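Local coordinates for protein vanadium-dependent haloperoxidase (Zobellia galactanivorans, PDB 4CIT) that probably uses hydrogen peroxide to oxidise iodide at a vanadate cofactor held in a largely helical fold, at residues D82-L87 with F307-F312; Y68-A73 with K316-M321. One frame throughout, in Å; residues are numbered along the deposited sequence.

Contact 1: D82-L87 with F307-F312; sequences DNYNSL and FAKTLF. With NA (sodium ion), chain G.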
ATOM      1  N   ASP A  82     -14.627 -21.787  -9.296  1.00 18.09           N
ATOM      2  CA  ASP A  82     -13.626 -22.653  -9.872  1.00 19.30           C
ATOM      3  C   ASP A  82     -12.635 -21.951 -10.795  1.00 18.67           C
ATOM      4  O   ASP A  82     -11.724 -22.637 -11.264  1.00 19.97           O
ATOM      5  CB  ASP A  82     -14.312 -23.756 -10.765  1.00 21.59           C
ATOM      6  CG  ASP A  82     -15.125 -24.687  -9.967  0.50 22.32           C
ATOM      7  OD1 ASP A  82     -14.826 -24.842  -8.759  0.50 23.83           O
ATOM      8  OD2 ASP A  82     -16.033 -25.274 -10.562  0.50 27.49           O
ATOM      9  N   ASN A  83     -12.761 -20.651 -11.049  1.00 16.79           N
ATOM     10  CA  ASN A  83     -11.735 -19.972 -11.784  1.00 16.38           C
ATOM     11  C   ASN A  83     -10.544 -19.409 -10.929  1.00 14.60           C
ATOM     12  O   ASN A  83      -9.597 -18.875 -11.504  1.00 13.47           O
ATOM     13  CB  ASN A  83     -12.325 -18.807 -12.561  1.00 18.13           C
ATOM     14  CG  ASN A  83     -13.472 -19.232 -13.502  1.00 24.06           C
ATOM     15  OD1 ASN A  83     -14.635 -18.923 -13.287  1.00 34.00           O
ATOM     16  ND2 ASN A  83     -13.154 -19.961 -14.449  1.00 24.38           N
ATOM     17  N   TYR A  84     -10.634 -19.432  -9.588  1.00 11.17           N
ATOM     18  CA  TYR A  84      -9.662 -18.783  -8.702  1.00 10.68           C
ATOM     19  C   TYR A  84      -9.198 -19.754  -7.691  1.00 11.33           C
ATOM     20  O   TYR A  84     -10.029 -20.420  -7.083  1.00 12.18           O
ATOM     21  CB  TYR A  84     -10.290 -17.559  -8.007  1.00 10.72           C
ATOM     22  CG  TYR A  84     -10.576 -16.491  -8.952  1.00 11.14           C
ATOM     23  CD1 TYR A  84      -9.549 -15.641  -9.404  1.00 11.78           C
ATOM     24  CD2 TYR A  84     -11.842 -16.334  -9.489  1.00 11.50           C
ATOM     25  CE1 TYR A  84      -9.799 -14.699 -10.421  1.00 11.46           C
ATOM     26  CE2 TYR A  84     -12.126 -15.351 -10.458  1.00 13.88           C
ATOM     27  CZ  TYR A  84     -11.107 -14.504 -10.869  1.00 12.91           C
ATOM     28  OH  TYR A  84     -11.430 -13.578 -11.834  1.00 13.77           O
ATOM     29  N   ASN A  85      -7.890 -19.911  -7.542  1.00 10.26           N
ATOM     30  CA  ASN A  85      -7.314 -20.833  -6.573  1.00 11.56           C
ATOM     31  C   ASN A  85      -7.122 -20.234  -5.224  1.00 10.01           C
ATOM     32  O   ASN A  85      -6.805 -19.044  -5.118  1.00 10.57           O
ATOM     33  CB  ASN A  85      -5.952 -21.357  -6.993  1.00 13.49           C
ATOM     34  CG  ASN A  85      -5.995 -22.195  -8.245  1.00 19.99           C
ATOM     35  OD1 ASN A  85      -7.024 -22.765  -8.663  1.00 17.97           O
ATOM     36  ND2 ASN A  85      -4.869 -22.270  -8.863  1.00 26.80           N
ATOM     37  N   SER A  86      -7.220 -21.043  -4.165  1.00 10.19           N
ATOM     38  CA  SER A  86      -7.000 -20.560  -2.830  1.00 10.30           C
ATOM     39  C   SER A  86      -5.545 -20.159  -2.592  1.00 10.80           C
ATOM     40  O   SER A  86      -4.640 -20.761  -3.195  1.00 10.90           O
ATOM     41  CB  SER A  86      -7.376 -21.669  -1.866  1.00 11.83           C
ATOM     42  OG  SER A  86      -7.054 -21.341  -0.535  1.00 12.78           O
ATOM     43  N   LEU A  87      -5.343 -19.142  -1.760  1.00  9.88           N
ATOM     44  CA  LEU A  87      -4.022 -18.681  -1.337  1.00 11.22           C
ATOM     45  C   LEU A  87      -3.509 -19.525  -0.184  1.00 10.85           C
ATOM     46  O   LEU A  87      -2.376 -19.351   0.305  1.00 12.31           O
ATOM     47  CB  LEU A  87      -4.063 -17.175  -0.977  1.00 10.53           C
ATOM     48  CG  LEU A  87      -4.114 -16.316  -2.220  1.00 11.71           C
ATOM     49  CD1 LEU A  87      -4.398 -14.906  -1.795  1.00 12.75           C
ATOM     50  CD2 LEU A  87      -2.828 -16.441  -3.050  1.00 12.75           C
ATOM     51  N   PHE A 307     -17.081  -8.871  -9.525  1.00 10.95           N
ATOM     52  CA  PHE A 307     -16.695  -8.939  -8.122  1.00 10.53           C
ATOM     53  C   PHE A 307     -15.431  -9.746  -7.937  1.00 10.89           C
ATOM     54  O   PHE A 307     -14.495  -9.340  -7.204  1.00 10.25           O
ATOM     55  CB  PHE A 307     -17.824  -9.547  -7.302  1.00 11.50           C
ATOM     56  CG  PHE A 307     -17.571  -9.459  -5.821  1.00 11.80           C
ATOM     57  CD1 PHE A 307     -16.895 -10.500  -5.117  1.00 12.62           C
ATOM     58  CD2 PHE A 307     -18.014  -8.361  -5.078  1.00 12.07           C
ATOM     59  CE1 PHE A 307     -16.711 -10.441  -3.762  1.00 11.64           C
ATOM     60  CE2 PHE A 307     -17.852  -8.319  -3.704  1.00 12.61           C
ATOM     61  CZ  PHE A 307     -17.121  -9.296  -3.055  1.00 11.35           C
ATOM     62  N   ALA A 308     -15.401 -10.970  -8.474  1.00 12.40           N
ATOM     63  CA  ALA A 308     -14.258 -11.856  -8.324  1.00 12.08           C
ATOM     64  C   ALA A 308     -12.978 -11.343  -8.954  1.00 11.94           C
ATOM     65  O   ALA A 308     -11.930 -11.448  -8.312  1.00 10.32           O
ATOM     66  CB  ALA A 308     -14.546 -13.273  -8.801  1.00 13.01           C
ATOM     67  N   LYS A 309     -13.055 -10.768 -10.148  1.00  9.71           N
ATOM     68  CA  LYS A 309     -11.878 -10.233 -10.836  1.00 10.49           C
ATOM     69  C   LYS A 309     -11.358  -8.996 -10.071  1.00 10.14           C
ATOM     70  O   LYS A 309     -10.173  -8.842  -9.880  1.00  9.89           O
ATOM     71  CB  LYS A 309     -12.215  -9.862 -12.247  1.00 10.94           C
ATOM     72  CG  LYS A 309     -11.142  -9.155 -13.051  1.00 12.67           C
ATOM     73  CD  LYS A 309      -9.925  -9.959 -13.207  1.00 16.29           C
ATOM     74  CE  LYS A 309      -8.978  -9.260 -14.226  1.00 20.12           C
ATOM     75  NZ  LYS A 309      -9.508  -9.185 -15.631  1.00 21.86           N
ATOM     76  N   THR A 310     -12.271  -8.202  -9.624  1.00 10.17           N
ATOM     77  CA  THR A 310     -11.896  -7.011  -8.776  1.00 11.26           C
ATOM     78  C   THR A 310     -11.127  -7.461  -7.542  1.00 12.01           C
ATOM     79  O   THR A 310     -10.079  -6.904  -7.199  1.00 11.40           O
ATOM     80  CB  THR A 310     -13.119  -6.189  -8.382  1.00 13.07           C
ATOM     81  OG1 THR A 310     -13.709  -5.686  -9.549  1.00 12.81           O
ATOM     82  CG2 THR A 310     -12.751  -4.978  -7.467  1.00 13.05           C
ATOM     83  N   LEU A 311     -11.675  -8.426  -6.787  1.00 11.68           N
ATOM     84  CA  LEU A 311     -10.993  -8.955  -5.605  1.00 12.88           C
ATOM     85  C   LEU A 311      -9.701  -9.592  -5.817  1.00 12.48           C
ATOM     86  O   LEU A 311      -8.759  -9.378  -5.094  1.00 12.43           O
ATOM     87  CB  LEU A 311     -11.955  -9.863  -4.874  1.00 13.46           C
ATOM     88  CG  LEU A 311     -11.737 -10.196  -3.465  1.00 16.58           C
ATOM     89  CD1 LEU A 311     -11.318  -8.994  -2.593  1.00 14.61           C
ATOM     90  CD2 LEU A 311     -13.036 -10.865  -2.981  1.00 16.15           C
ATOM     91  N   PHE A 312      -9.583 -10.382  -6.885  1.00 11.49           N
ATOM     92  CA  PHE A 312      -8.343 -10.886  -7.352  1.00 10.42           C
ATOM     93  C   PHE A 312      -7.309  -9.783  -7.527  1.00  9.52           C
ATOM     94  O   PHE A 312      -6.199  -9.899  -7.010  1.00 10.40           O
ATOM     95  CB  PHE A 312      -8.624 -11.588  -8.655  1.00 11.66           C
ATOM     96  CG  PHE A 312      -7.443 -11.913  -9.489  1.00 11.37           C
ATOM     97  CD1 PHE A 312      -6.662 -12.980  -9.229  1.00 13.49           C
ATOM     98  CD2 PHE A 312      -7.215 -11.197 -10.652  1.00 13.08           C
ATOM     99  CE1 PHE A 312      -5.577 -13.293 -10.063  1.00 14.00           C
ATOM    100  CE2 PHE A 312      -6.202 -11.542 -11.513  1.00 14.09           C
ATOM    101  CZ  PHE A 312      -5.345 -12.548 -11.207  1.00 14.01           C
TER
HETATM  102 NA    NA G1454     -11.623 -22.024  -6.556  1.00 14.38          NA
HETATM  103  O   HOH W   1     -13.179 -23.765  -6.537  1.00 26.44           O
HETATM  104  O   HOH W   2     -10.574 -23.334  -8.255  1.00 24.86           O
HETATM  105  O   HOH W   3      -9.785 -23.407  -4.811  1.00 32.03           O
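Y84 lays its ring against A308, K309 and F312, joining a sodium-binding loop to the first turns of helix 307-335 in the helical PAP2-type fold. The loop follows helix 59-80, and its residue Y84 works at both ends: the backbone carbonyl binds the metal while the side chain packs on the helix. From CB the ring leaves opposite the carbonyl carbon (chi1 -68°), which carries it toward the helix; the sodium ion lies on the far side of the residue. Along one side of the ring, Y84 CD1 is 3.9 Å from CD1 of F312, and the next atom, Y84 CE1, lies 3.8 Å from CB of F312. The two rings meet obliquely, with planes at 50°. On the other side Y84 CE2 rests 3.6 Å from CB of A308, whose single methyl lets the ring come close to the helix. The carbonyl oxygen of A308 sits over one face of the ring, yet it is already engaged, accepting the backbone N of F312. At the tip, Y84 OH reaches the backbone of K309, 3.5 Å from its CA, while the lysine chain leads its amino end away. Tyrosine suits the site because its long flat ring spans a full helical turn while its hydroxyl stays at the margin. F312 adds an apolar wall for that ring, and Y74 of helix 59-80 also touches the Y84 side chain. Around the sodium ion, A78 and N81 supply two more carbonyl oxygens, and three waters join them, one at a longer distance. One of these waters donates to D82 OD1 at 3.0 Å, placing the acidic side chain in the second shell; Y84 O itself binds the ion at 2.3 Å.

Contact 2: Y68-A73 with K316-M321; sequences YPNVAA and KASVAM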
ATOM      1  N   TYR A  68      -4.955  -7.915   4.756  1.00  9.07           N
ATOM      2  CA  TYR A  68      -5.650  -8.979   5.418  1.00  8.82           C
ATOM      3  C   TYR A  68      -7.168  -9.073   5.072  1.00  9.45           C
ATOM      4  O   TYR A  68      -7.678 -10.168   4.836  1.00  8.46           O
ATOM      5  CB  TYR A  68      -5.481  -8.950   6.925  1.00  9.29           C
ATOM      6  CG  TYR A  68      -4.138  -9.507   7.338  1.00  9.37           C
ATOM      7  CD1 TYR A  68      -3.861 -10.897   7.258  1.00  9.28           C
ATOM      8  CD2 TYR A  68      -3.191  -8.685   7.848  1.00 10.36           C
ATOM      9  CE1 TYR A  68      -2.626 -11.422   7.681  1.00 10.79           C
ATOM     10  CE2 TYR A  68      -1.927  -9.173   8.231  1.00 12.56           C
ATOM     11  CZ  TYR A  68      -1.656 -10.535   8.174  1.00 12.69           C
ATOM     12  OH  TYR A  68      -0.459 -11.001   8.597  1.00 13.44           O
ATOM     13  N   PRO A  69      -7.888  -7.964   5.067  1.00  8.67           N
ATOM     14  CA  PRO A  69      -9.292  -8.065   4.730  1.00  9.15           C
ATOM     15  C   PRO A  69      -9.527  -8.510   3.270  1.00  8.74           C
ATOM     16  O   PRO A  69     -10.457  -9.265   2.993  1.00  7.78           O
ATOM     17  CB  PRO A  69      -9.792  -6.664   4.968  1.00  9.65           C
ATOM     18  CG  PRO A  69      -8.849  -6.092   6.014  1.00 10.78           C
ATOM     19  CD  PRO A  69      -7.539  -6.571   5.487  1.00  8.67           C
ATOM     20  N   ASN A  70      -8.686  -8.085   2.337  1.00  8.23           N
ATOM     21  CA  ASN A  70      -8.778  -8.627   1.004  1.00  8.74           C
ATOM     22  C   ASN A  70      -8.515 -10.088   0.940  1.00  8.27           C
ATOM     23  O   ASN A  70      -9.238 -10.823   0.209  1.00  8.86           O
ATOM     24  CB  ASN A  70      -7.858  -7.858   0.035  1.00  9.18           C
ATOM     25  CG  ASN A  70      -8.355  -6.472  -0.220  1.00 11.36           C
ATOM     26  OD1 ASN A  70      -9.606  -6.229  -0.319  1.00 11.44           O
ATOM     27  ND2 ASN A  70      -7.421  -5.570  -0.534  1.00 11.20           N
ATOM     28  N   VAL A  71      -7.511 -10.618   1.663  1.00  9.04           N
ATOM     29  CA  VAL A  71      -7.242 -12.048   1.641  1.00  9.20           C
ATOM     30  C   VAL A  71      -8.457 -12.805   2.110  1.00 10.30           C
ATOM     31  O   VAL A  71      -8.795 -13.864   1.512  1.00  8.24           O
ATOM     32  CB  VAL A  71      -5.944 -12.414   2.459  1.00  8.72           C
ATOM     33  CG1 VAL A  71      -5.763 -13.888   2.677  1.00  8.98           C
ATOM     34  CG2 VAL A  71      -4.731 -11.834   1.765  1.00  9.70           C
ATOM     35  N   ALA A  72      -9.074 -12.351   3.226  1.00 10.20           N
ATOM     36  CA  ALA A  72     -10.298 -13.009   3.698  1.00  9.65           C
ATOM     37  C   ALA A  72     -11.437 -13.106   2.665  1.00  9.20           C
ATOM     38  O   ALA A  72     -12.003 -14.186   2.417  1.00  9.18           O
ATOM     39  CB  ALA A  72     -10.804 -12.363   5.011  1.00  9.64           C
ATOM     40  N   ALA A  73     -11.733 -11.976   2.028  1.00  9.34           N
ATOM     41  CA  ALA A  73     -12.725 -11.977   0.966  1.00  9.22           C
ATOM     42  C   ALA A  73     -12.358 -12.817  -0.209  1.00  9.20           C
ATOM     43  O   ALA A  73     -13.186 -13.603  -0.737  1.00  9.77           O
ATOM     44  CB  ALA A  73     -12.922 -10.569   0.523  1.00  9.71           C
ATOM     45  N   LYS A 316      -4.025  -9.412  -5.017  1.00  9.72           N
ATOM     46  CA  LYS A 316      -2.661  -9.576  -5.492  1.00 10.10           C
ATOM     47  C   LYS A 316      -1.857  -8.238  -5.253  1.00  9.39           C
ATOM     48  O   LYS A 316      -0.695  -8.311  -4.808  1.00  8.84           O
ATOM     49  CB  LYS A 316      -2.653 -10.035  -6.943  1.00 11.01           C
ATOM     50  CG  LYS A 316      -1.341 -10.635  -7.370  1.00 12.86           C
ATOM     51  CD  LYS A 316      -1.293 -11.082  -8.834  1.00 14.52           C
ATOM     52  CE  LYS A 316      -2.279 -12.114  -9.245  1.00 15.33           C
ATOM     53  NZ  LYS A 316      -1.919 -12.784 -10.557  1.00 16.04           N
ATOM     54  N   ALA A 317      -2.473  -7.120  -5.485  1.00 10.42           N
ATOM     55  CA  ALA A 317      -1.826  -5.781  -5.302  1.00 11.53           C
ATOM     56  C   ALA A 317      -1.502  -5.476  -3.846  1.00 11.45           C
ATOM     57  O   ALA A 317      -0.352  -5.064  -3.498  1.00  9.41           O
ATOM     58  CB  ALA A 317      -2.600  -4.659  -5.932  1.00 12.61           C
ATOM     59  N   SER A 318      -2.474  -5.750  -2.962  1.00 10.73           N
ATOM     60  CA  SER A 318      -2.295  -5.419  -1.569  1.00  9.74           C
ATOM     61  C   SER A 318      -1.271  -6.352  -0.919  1.00  9.50           C
ATOM     62  O   SER A 318      -0.500  -5.892  -0.072  1.00  9.41           O
ATOM     63  CB  SER A 318      -3.601  -5.295  -0.820  1.00 10.12           C
ATOM     64  OG  SER A 318      -4.266  -6.538  -0.774  1.00 11.75           O
ATOM     65  N   VAL A 319      -1.299  -7.643  -1.222  1.00  9.54           N
ATOM     66  CA  VAL A 319      -0.268  -8.536  -0.730  1.00 10.79           C
ATOM     67  C   VAL A 319       1.151  -8.153  -1.184  1.00 11.36           C
ATOM     68  O   VAL A 319       2.083  -8.035  -0.389  1.00 11.77           O
ATOM     69  CB  VAL A 319      -0.601  -9.977  -1.084  1.00 13.37           C
ATOM     70  CG1 VAL A 319       0.557 -10.867  -0.803  1.00 16.46           C
ATOM     71  CG2 VAL A 319      -1.853 -10.407  -0.292  1.00 14.13           C
ATOM     72  N   ALA A 320       1.293  -7.827  -2.462  1.00  9.19           N
ATOM     73  CA  ALA A 320       2.559  -7.344  -2.947  1.00  9.66           C
ATOM     74  C   ALA A 320       3.000  -6.062  -2.216  1.00  8.79           C
ATOM     75  O   ALA A 320       4.216  -5.970  -1.885  1.00  8.71           O
ATOM     76  CB  ALA A 320       2.535  -7.160  -4.441  1.00  9.76           C
ATOM     77  N   MET A 321       2.122  -5.069  -2.055  1.00  8.41           N
ATOM     78  CA  MET A 321       2.519  -3.850  -1.412  1.00  9.12           C
ATOM     79  C   MET A 321       2.946  -4.062   0.048  1.00  9.12           C
ATOM     80  O   MET A 321       3.822  -3.330   0.546  1.00 10.29           O
ATOM     81  CB  MET A 321       1.439  -2.806  -1.519  1.00  9.59           C
ATOM     82  CG  MET A 321       1.315  -2.240  -2.917  1.00 10.67           C
ATOM     83  SD  MET A 321       0.155  -0.817  -3.002  1.00  9.76           S
ATOM     84  CE  MET A 321      -1.376  -1.567  -3.100  1.00 15.57           C
TER
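N70 faces S318 and V71 faces V319 where helices 59-80 and 307-335 run past each other in roughly opposite directions, the CA atoms of N70 and S318 being 7.7 Å apart. All four side chains are buried, and they divide the contact into a polar half and an apolar half. In the polar half the N70 amide extends toward the neighbouring helix and ND2 points at OG of S318. The bond from N70 ND2 to S318 OG is nearly straight, 165° at the hydrogen, but weak at 3.3 Å. Its acceptor is well placed: chi1 of 65° sets OG between the backbone N and the carbonyl carbon of S318, and from there it also bonds to the carbonyl oxygen of Y314, one turn earlier. That stronger link within the helix satisfies the buried hydroxyl, and the asparagine is a second partner. Serine fits here because it is small enough for a close approach and can bond back to its own helix; asparagine has the length to bridge the gap. In the apolar half V71 and V319 cross at about a right angle and meet methyl to methyl, CG2 to CG2 at 3.8 Å. Both valines adopt the same rotamer, with CG2 opposite the carbonyl carbon, and so each offers the same branch. Compact, beta-branched side chains suit a close helix-helix approach and have few conformations to lose. T315 and L91 also touch V71, while F212 and V213 touch V319. H116 of helix 108-123 packs on N70, and P69, whose nitrogen has no hydrogen to give, marks a kink just before N70. Here a polar pair lies beside one valine pair in antiparallel packing of two long helices, in the buried helical core of this PAP2-type haloperoxidase.

The two contacts lie about 11 Å apart, centre to centre, and both use helix 307-335: contact 1 its first turns, contact 2 the turns that follow. Along the chain the order is 68-73, 82-87, 307-312, 316-321, so the inner pair is contact 1 and the outer pair contact 2. Helix 59-80 and the loop after it are thus docked on one long helix at successive levels, and L311 links the levels, its CD2 lying 3.5 Å from C of A73. Contact 2 is the more central, contact 1 the more peripheral. Further on, the shared helix carries K332 of the vanadate pocket, so sodium loop and cofactor site are connected through one helix.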